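Local atomic coordinates of sensor protein (Rhodopseudomonas palustris, PDB entry 2OOL), a protein that senses light as a bacteriophytochrome through a bound biliverdin, seen here as its chromophore-binding domain, the whole protein probably acting as a histidine kinase. Residues 172-175 with 181-184; 230-235 with 309-314. All coordinates share one frame; numbering follows the deposited sequence.

Contact 1: 172-175 with 181-184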
loop_
_atom_site.group_PDB
_atom_site.type_symbol
_atom_site.label_atom_id
_atom_site.label_comp_id
_atom_site.label_asym_id
_atom_site.label_seq_id
_atom_site.Cartn_x
_atom_site.Cartn_y
_atom_site.Cartn_z
ATOM N N GLU A 172 6.418 6.698 9.438
ATOM C CA GLU A 172 6.199 5.820 8.274
ATOM C C GLU A 172 6.797 6.396 6.989
ATOM O O GLU A 172 7.380 5.680 6.185
ATOM C CB GLU A 172 4.717 5.531 8.058
ATOM C CG GLU A 172 4.415 4.742 6.714
ATOM C CD GLU A 172 4.767 3.250 6.799
ATOM O OE1 GLU A 172 5.143 2.776 7.878
ATOM O OE2 GLU A 172 4.633 2.532 5.789
ATOM N N VAL A 173 6.656 7.691 6.791
ATOM C CA VAL A 173 7.277 8.349 5.646
ATOM C C VAL A 173 8.798 8.168 5.674
ATOM O O VAL A 173 9.412 7.942 4.632
ATOM C CB VAL A 173 6.849 9.847 5.526
ATOM C CG1 VAL A 173 7.765 10.634 4.604
ATOM C CG2 VAL A 173 5.414 9.972 4.983
ATOM N N ARG A 174 9.414 8.222 6.855
ATOM C CA ARG A 174 10.851 8.023 6.936
ATOM C C ARG A 174 11.212 6.574 6.595
ATOM O O ARG A 174 12.177 6.328 5.877
ATOM C CB ARG A 174 11.417 8.389 8.317
ATOM C CG ARG A 174 12.916 8.482 8.288
ATOM C CD ARG A 174 13.539 9.042 9.588
ATOM N NE ARG A 174 13.379 8.189 10.769
ATOM C CZ ARG A 174 14.192 7.190 11.124
ATOM N NH1 ARG A 174 15.243 6.853 10.385
ATOM N NH2 ARG A 174 13.948 6.521 12.241
ATOM N N ARG A 175 10.412 5.640 7.099
ATOM C CA ARG A 175 10.538 4.215 6.767
ATOM C C ARG A 175 10.634 3.924 5.266
ATOM O O ARG A 175 11.470 3.132 4.837
ATOM C CB ARG A 175 9.322 3.456 7.297
ATOM C CG ARG A 175 9.590 2.014 7.711
ATOM C CD ARG A 175 8.377 1.453 8.456
ATOM N NE ARG A 175 8.407 1.782 9.886
ATOM C CZ ARG A 175 7.528 2.536 10.564
ATOM N NH1 ARG A 175 6.464 3.071 9.990
ATOM N NH2 ARG A 175 7.711 2.711 11.880
ATOM N N ARG A 181 15.412 12.979 7.784
ATOM C CA ARG A 181 14.583 13.779 8.697
ATOM C C ARG A 181 13.256 14.134 8.065
ATOM O O ARG A 181 13.215 14.737 7.002
ATOM C CB ARG A 181 15.305 15.082 9.059
ATOM C CG ARG A 181 14.594 15.929 10.134
ATOM C CD ARG A 181 15.419 17.147 10.515
ATOM N NE ARG A 181 15.632 18.069 9.400
ATOM C CZ ARG A 181 16.617 18.957 9.339
ATOM N NH1 ARG A 181 16.697 19.754 8.314
ATOM N NH2 ARG A 181 17.510 19.064 10.290
ATOM N N ILE A 182 12.172 13.718 8.704
ATOM C CA ILE A 182 10.832 14.029 8.257
ATOM C C ILE A 182 10.168 14.899 9.317
ATOM O O ILE A 182 10.161 14.546 10.496
ATOM C CB ILE A 182 10.002 12.746 8.059
ATOM C CG1 ILE A 182 10.753 11.700 7.216
ATOM C CG2 ILE A 182 8.609 13.045 7.494
ATOM C CD1 ILE A 182 11.292 12.138 5.903
ATOM N N LYS A 183 9.584 16.024 8.880
ATOM C CA LYS A 183 8.947 17.010 9.778
ATOM C C LYS A 183 7.506 17.228 9.367
ATOM O O LYS A 183 7.216 17.267 8.214
ATOM C CB LYS A 183 9.684 18.347 9.708
ATOM C CG LYS A 183 11.156 18.282 10.277
ATOM C CD LYS A 183 12.088 19.327 9.637
ATOM C CE LYS A 183 12.256 19.113 8.139
ATOM N NZ LYS A 183 13.321 18.195 7.726
ATOM N N VAL A 184 6.601 17.387 10.325
ATOM C CA VAL A 184 5.253 17.855 10.005
ATOM C C VAL A 184 5.197 19.309 10.470
ATOM O O VAL A 184 5.463 19.619 11.623
ATOM C CB VAL A 184 4.175 17.016 10.661
ATOM C CG1 VAL A 184 2.786 17.546 10.248
ATOM C CG2 VAL A 184 4.379 15.585 10.261
#
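I182 meets the helix segment 172-175 with both branches of its side chain: CG1 meets R174, while CG2 and the terminal CD1 both meet V173. CG1 lies 3.6 Å from R174 CB and 3.7 Å from R174 CA, so that arginine touches it through the root of its side chain and not through its charge. The other branch, CG2, comes within 3.9 Å of V173 CG1, while I182 CD1 approaches that same methyl at 4.0 Å. Torsions explain these placements: V173 carries CG1 opposite its backbone N (chi1 164°), which turns this methyl to the strand, and R174, with CG likewise anti (chi1 -167°) but its chain bent at chi3, carries its guanidinium away from the isoleucine, where NE forms a salt bridge with D199 of strand 193-200. Replacing I182 by an alanine would probably open a gap beside V173 CG1 and take away the apolar surface on which R174 CB rests. No hydrogen bond joins the two segments, which makes this a plain case of a helix held to a sheet by side-chain contact. Strand 181-187 alternates its residues accordingly: I182 faces the helix, whereas K183, which touches the biliverdin, belongs to the other face. Around this contact, I182 also packs on I296 and C298 of strand 291-300, and V173 reaches C314 and I317 of helix 308-332, so two helices share this face of the GAF sheet.

Contact 2: 230-235 with 309-314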
loop_
_atom_site.group_PDB
_atom_site.type_symbol
_atom_site.label_atom_id
_atom_site.label_comp_id
_atom_site.label_asym_id
_atom_site.label_seq_id
_atom_site.Cartn_x
_atom_site.Cartn_y
_atom_site.Cartn_z
ATOM N N VAL A 230 2.497 17.359 -4.176
ATOM C CA VAL A 230 3.767 16.624 -3.992
ATOM C C VAL A 230 4.873 17.226 -4.851
ATOM O O VAL A 230 4.618 17.606 -5.938
ATOM C CB VAL A 230 3.607 15.143 -4.341
ATOM C CG1 VAL A 230 4.892 14.324 -3.916
ATOM C CG2 VAL A 230 2.338 14.549 -3.651
ATOM N N ARG A 231 6.081 17.392 -4.310
ATOM C CA ARG A 231 7.246 17.890 -5.062
ATOM C C ARG A 231 8.532 17.280 -4.503
ATOM O O ARG A 231 8.622 17.010 -3.312
ATOM C CB ARG A 231 7.333 19.412 -4.937
ATOM C CG ARG A 231 7.583 19.894 -3.517
ATOM C CD ARG A 231 6.789 21.145 -3.167
ATOM N NE ARG A 231 5.370 20.919 -3.360
ATOM C CZ ARG A 231 4.507 20.654 -2.390
ATOM N NH1 ARG A 231 3.243 20.491 -2.690
ATOM N NH2 ARG A 231 4.884 20.539 -1.131
ATOM N N ILE A 232 9.516 17.082 -5.357
ATOM C CA ILE A 232 10.785 16.567 -4.976
ATOM C C ILE A 232 11.919 17.290 -5.658
ATOM O O ILE A 232 11.826 17.654 -6.840
ATOM C CB ILE A 232 10.915 15.006 -5.149
ATOM C CG1 ILE A 232 12.300 14.511 -4.682
ATOM C CG2 ILE A 232 10.692 14.553 -6.605
ATOM C CD1 ILE A 232 12.381 12.958 -4.479
ATOM N N ILE A 233 12.997 17.494 -4.890
ATOM C CA ILE A 233 14.230 18.070 -5.381
ATOM C C ILE A 233 15.312 17.097 -4.937
ATOM O O ILE A 233 15.854 17.246 -3.884
ATOM C CB ILE A 233 14.515 19.515 -4.783
ATOM C CG1 ILE A 233 13.262 20.429 -4.866
ATOM C CG2 ILE A 233 15.769 20.182 -5.474
ATOM C CD1 ILE A 233 13.253 21.605 -3.868
ATOM N N PRO A 234 15.621 16.076 -5.760
ATOM C CA PRO A 234 16.602 15.063 -5.322
ATOM C C PRO A 234 18.026 15.539 -5.099
ATOM O O PRO A 234 18.736 14.917 -4.299
ATOM C CB PRO A 234 16.609 14.036 -6.437
ATOM C CG PRO A 234 15.509 14.398 -7.382
ATOM C CD PRO A 234 15.071 15.807 -7.095
ATOM N N ASP A 235 18.439 16.570 -5.832
ATOM C CA ASP A 235 19.745 17.173 -5.745
ATOM C C ASP A 235 19.600 18.665 -5.887
ATOM O O ASP A 235 19.259 19.125 -6.980
ATOM C CB ASP A 235 20.671 16.677 -6.857
ATOM C CG ASP A 235 22.146 17.154 -6.667
ATOM O OD1 ASP A 235 22.476 17.978 -5.765
ATOM O OD2 ASP A 235 22.999 16.665 -7.433
ATOM N N GLU A 309 6.091 5.953 -7.315
ATOM C CA GLU A 309 5.203 5.106 -6.559
ATOM C C GLU A 309 5.415 5.301 -5.042
ATOM O O GLU A 309 4.444 5.282 -4.291
ATOM C CB GLU A 309 5.405 3.606 -6.913
ATOM C CG GLU A 309 5.061 3.196 -8.367
ATOM C CD GLU A 309 6.271 3.202 -9.305
ATOM O OE1 GLU A 309 7.178 4.054 -9.116
ATOM O OE2 GLU A 309 6.316 2.337 -10.224
ATOM N N VAL A 310 6.657 5.511 -4.604
ATOM C CA VAL A 310 6.906 5.843 -3.210
ATOM C C VAL A 310 6.298 7.194 -2.819
ATOM O O VAL A 310 5.753 7.335 -1.710
ATOM C CB VAL A 310 8.382 5.741 -2.823
ATOM C CG1 VAL A 310 8.597 6.239 -1.363
ATOM C CG2 VAL A 310 8.854 4.257 -2.931
ATOM N N ARG A 311 6.346 8.161 -3.731
ATOM C CA ARG A 311 5.719 9.467 -3.541
ATOM C C ARG A 311 4.222 9.349 -3.478
ATOM O O ARG A 311 3.608 10.024 -2.647
ATOM C CB ARG A 311 6.201 10.506 -4.593
ATOM C CG ARG A 311 7.740 10.641 -4.551
ATOM C CD ARG A 311 8.395 11.845 -5.197
ATOM N NE ARG A 311 7.887 12.286 -6.485
ATOM C CZ ARG A 311 8.299 11.831 -7.678
ATOM N NH1 ARG A 311 9.172 10.826 -7.786
ATOM N NH2 ARG A 311 7.810 12.360 -8.777
ATOM N N GLN A 312 3.611 8.484 -4.293
ATOM C CA GLN A 312 2.179 8.244 -4.205
ATOM C C GLN A 312 1.793 7.628 -2.832
ATOM O O GLN A 312 0.665 7.845 -2.347
ATOM C CB GLN A 312 1.677 7.325 -5.300
ATOM C CG GLN A 312 1.698 7.893 -6.717
ATOM C CD GLN A 312 1.208 6.869 -7.729
ATOM O OE1 GLN A 312 1.779 5.758 -7.867
ATOM N NE2 GLN A 312 0.133 7.208 -8.409
ATOM N N ALA A 313 2.705 6.842 -2.250
ATOM C CA ALA A 313 2.472 6.240 -0.932
ATOM C C ALA A 313 2.488 7.312 0.163
ATOM O O ALA A 313 1.596 7.355 0.967
ATOM C CB ALA A 313 3.484 5.144 -0.633
ATOM N N CYS A 314 3.499 8.174 0.164
ATOM C CA CYS A 314 3.548 9.346 1.022
ATOM C C CYS A 314 2.296 10.219 0.939
ATOM O O CYS A 314 1.872 10.779 1.952
ATOM C CB CYS A 314 4.802 10.193 0.719
ATOM S SG CYS A 314 6.427 9.287 0.932
#
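R311 reaches from helix 308-332 to strand 230-233, and its side chain illustrates how an arginine can be apolar along its length and polar at its end. At the root, R311 CB lies 4.1 Å from V230 CG1. Further out, CD comes to 4.0 Å from I232 CB and 3.8 Å from I232 CG2. The chain then bends at chi3 (-42°), and the flat end is laid against the isoleucine: I232 CG2 sits over one face of the guanidinium, displaced toward its rim, at 3.6 Å from R311 NE and 3.8 Å from R311 CZ. The two side chains cross at about a right angle. V230 CG1 stands instead at the edge of the group. At the tip, NH1 donates to the carbonyl oxygen of V306, just ahead of the helix, and NH2 forms a salt bridge with E134 on strand 128-134 of the PAS sheet, so both terminal nitrogens of this buried group find partners outside the two segments. These bonds probably help fix the rotation of the plane that the methyl covers. Strand 230-233 is outermost in the GAF sheet of this chain, and its I233 touches the biliverdin on the other side; a helix packed across the sheet face remote from the chromophore is the arrangement known from phytochrome GAF domains.

Overall arrangement
Both contacts fasten helices to one antiparallel sheet within the GAF domain, and their centres lie 12 Å apart. Contact 1 uses helix 162-177 and the inner strand 181-187; contact 2 uses strand 230-233, at one margin of the sheet, and helix 308-332. Along the chain they come in series, contact 1 being complete before contact 2 begins, with the latter spanning 73 intervening residues. The helices also meet each other, V173 CG1 lying 4.1 Å from C314 SG. Both strand segments touch the biliverdin, through K183 in contact 1 and through R231 and I233 in contact 2, so the sheet stands between chromophore and helices, and helix 308-332 also packs on the second subunit.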